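PDB 5TP4: amidase, hydantoinase/carbamoylase family from Burkholderia ambifaria, which probably hydrolyses N-carbamoyl-L-amino acids, as a zinc-dependent amidase of the peptidase M20 family. Local coordinates for residues Asn72-Arg77 against Glu130-Thr135. Numbering follows the deposited sequence.
Sequences NLFARR and EIVSWT. With EDO (1,2-ethanediol), chain U; EDO (1,2-ethanediol), chain S.
Phe-74, Val-132 and Trp-134 form the tight part of this contact. CG2 of Val-132 sits over one face of the Phe-74 ring, 3.8 Å from its centroid. The same methyl lies over the centre of the Trp-134 ring, so it fills the corner between the two rings. Phe-74 turns its edge to the Trp-134 face in an offset edge-to-face pair, planes at 87°. Leu-88 of the next strand packs against all three side chains.

Asn-72 closes this end. Its CG stands anti to the carbonyl carbon (chi1 -67°), which brings OD1 to the edge of the Trp-134 ring. There OD1 accepts a nearly straight bond from Thr-135 N at 2.9 Å, in the carbonyl plane. ND2 is held by Gly-148 O, so both ends of the amide are fixed.

The backbones pair as antiparallel strands. Leu-73 with Ser-133 and Ala-75 with Ile-131 are the hydrogen-bonded pairs. Strand 73-77 lies between strands 64-67 and 129-133 in the mixed sheet of the zinc-binding domain of this M20 enzyme. The second strand leads toward the metal site: Glu-137, a zinc ligand of this protein although the metal is not bound to it in this chain, follows soon after Trp-134. Leu-73, Ala-75 and Ile-131 face helix 45-60.

The far end is looser and partly exposed. Arg-76 NH1 makes a salt bridge to Glu-130 OE2 at 2.9 Å, and OE2 receives it on its anti lone pair. The carboxylate lies near the guanidinium plane but is twisted 46° from it. Arg-76 NE pairs with Asp-78. A 1,2-ethanediol, probably from the crystallisation liquor, gives a hydrogen bond from its O2 to Glu-130 OE1 at 2.6 Å.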
# COMPACT_ATOMS: atom_id res chain seq x y z
N ASN B 72 3.12 -27.01 -29.18
CA ASN B 72 2.30 -27.92 -28.36
C ASN B 72 2.77 -29.34 -28.66
O ASN B 72 2.99 -29.69 -29.82
CB ASN B 72 0.82 -27.78 -28.68
CG ASN B 72 0.24 -26.42 -28.27
OD1 ASN B 72 0.54 -25.89 -27.21
ND2 ASN B 72 -0.65 -25.88 -29.12
N LEU B 73 2.98 -30.13 -27.60
CA LEU B 73 3.64 -31.43 -27.69
C LEU B 73 2.59 -32.53 -27.53
O LEU B 73 1.95 -32.62 -26.48
CB LEU B 73 4.71 -31.55 -26.60
CG LEU B 73 5.63 -32.79 -26.54
CD1 LEU B 73 6.36 -33.07 -27.86
CD2 LEU B 73 6.66 -32.56 -25.43
N PHE B 74 2.41 -33.35 -28.58
CA PHE B 74 1.37 -34.37 -28.64
C PHE B 74 1.97 -35.76 -28.75
O PHE B 74 2.80 -36.01 -29.62
CB PHE B 74 0.49 -34.18 -29.86
CG PHE B 74 -0.36 -32.96 -29.77
CD1 PHE B 74 0.12 -31.74 -30.24
CD2 PHE B 74 -1.63 -33.02 -29.22
CE1 PHE B 74 -0.66 -30.61 -30.15
CE2 PHE B 74 -2.43 -31.87 -29.14
CZ PHE B 74 -1.93 -30.67 -29.58
N ALA B 75 1.49 -36.68 -27.92
CA ALA B 75 1.84 -38.09 -28.04
C ALA B 75 0.57 -38.86 -28.40
O ALA B 75 -0.48 -38.64 -27.78
CB ALA B 75 2.44 -38.63 -26.73
N ARG B 76 0.67 -39.75 -29.38
CA ARG B 76 -0.50 -40.40 -29.96
C ARG B 76 -0.48 -41.90 -29.73
O ARG B 76 0.54 -42.55 -29.97
CB ARG B 76 -0.54 -40.12 -31.46
CG ARG B 76 -1.54 -40.95 -32.26
CD ARG B 76 -2.96 -40.47 -32.12
NE ARG B 76 -3.78 -41.18 -33.10
CZ ARG B 76 -4.83 -40.67 -33.73
NH1 ARG B 76 -5.22 -39.43 -33.48
NH2 ARG B 76 -5.49 -41.43 -34.60
N ARG B 77 -1.61 -42.44 -29.27
CA ARG B 77 -1.84 -43.88 -29.20
C ARG B 77 -3.10 -44.20 -30.00
O ARG B 77 -4.21 -43.91 -29.54
CB ARG B 77 -2.02 -44.34 -27.75
CG ARG B 77 -2.14 -45.85 -27.57
CD ARG B 77 -2.24 -46.16 -26.07
NE ARG B 77 -1.93 -47.55 -25.73
CZ ARG B 77 -2.82 -48.54 -25.64
NH1 ARG B 77 -4.10 -48.33 -25.94
NH2 ARG B 77 -2.41 -49.75 -25.26
N GLU B 130 -4.63 -39.22 -27.02
CA GLU B 130 -3.45 -38.38 -27.18
C GLU B 130 -3.16 -37.74 -25.84
O GLU B 130 -4.09 -37.44 -25.08
CB GLU B 130 -3.65 -37.32 -28.26
CG GLU B 130 -3.61 -37.94 -29.68
CD GLU B 130 -3.75 -36.91 -30.79
OE1 GLU B 130 -3.51 -35.72 -30.52
OE2 GLU B 130 -4.06 -37.30 -31.94
N ILE B 131 -1.89 -37.58 -25.54
CA ILE B 131 -1.46 -36.83 -24.36
C ILE B 131 -0.82 -35.55 -24.88
O ILE B 131 -0.08 -35.58 -25.87
CB ILE B 131 -0.45 -37.62 -23.50
CG1 ILE B 131 -0.90 -39.03 -23.23
CG2 ILE B 131 -0.17 -36.88 -22.21
CD1 ILE B 131 0.32 -39.83 -22.79
N VAL B 132 -1.12 -34.42 -24.23
CA VAL B 132 -0.59 -33.14 -24.69
C VAL B 132 0.02 -32.36 -23.52
O VAL B 132 -0.51 -32.35 -22.40
CB VAL B 132 -1.66 -32.31 -25.44
CG1 VAL B 132 -2.91 -32.08 -24.58
CG2 VAL B 132 -1.10 -31.01 -25.97
N SER B 133 1.17 -31.75 -23.78
CA SER B 133 1.71 -30.71 -22.92
C SER B 133 1.64 -29.41 -23.73
O SER B 133 2.32 -29.28 -24.75
CB SER B 133 3.14 -31.06 -22.50
OG SER B 133 3.75 -29.96 -21.84
N TRP B 134 0.84 -28.45 -23.26
CA TRP B 134 0.62 -27.21 -24.02
C TRP B 134 1.75 -26.23 -23.78
O TRP B 134 2.24 -26.08 -22.65
CB TRP B 134 -0.69 -26.56 -23.61
CG TRP B 134 -1.91 -27.44 -23.71
CD1 TRP B 134 -2.56 -28.11 -22.68
CD2 TRP B 134 -2.64 -27.74 -24.90
NE1 TRP B 134 -3.65 -28.79 -23.20
CE2 TRP B 134 -3.70 -28.59 -24.55
CE3 TRP B 134 -2.46 -27.38 -26.25
CZ2 TRP B 134 -4.62 -29.07 -25.50
CZ3 TRP B 134 -3.36 -27.86 -27.19
CH2 TRP B 134 -4.43 -28.71 -26.81
N THR B 135 2.15 -25.52 -24.84
CA THR B 135 3.20 -24.52 -24.73
C THR B 135 2.80 -23.36 -23.83
O THR B 135 1.68 -22.84 -23.92
CB THR B 135 3.55 -23.97 -26.12
OG1 THR B 135 4.07 -25.03 -26.92
CG2 THR B 135 4.55 -22.82 -26.03
C1 EDO U . 0.50 -46.82 -31.46
O1 EDO U . 0.14 -46.69 -30.08
C2 EDO U . 1.00 -45.47 -31.95
O2 EDO U . -0.15 -44.69 -32.26
C1 EDO S . -6.11 -32.51 -32.46
O1 EDO S . -6.48 -33.46 -33.47
C2 EDO S . -5.29 -33.23 -31.41
O2 EDO S . -4.07 -33.67 -32.01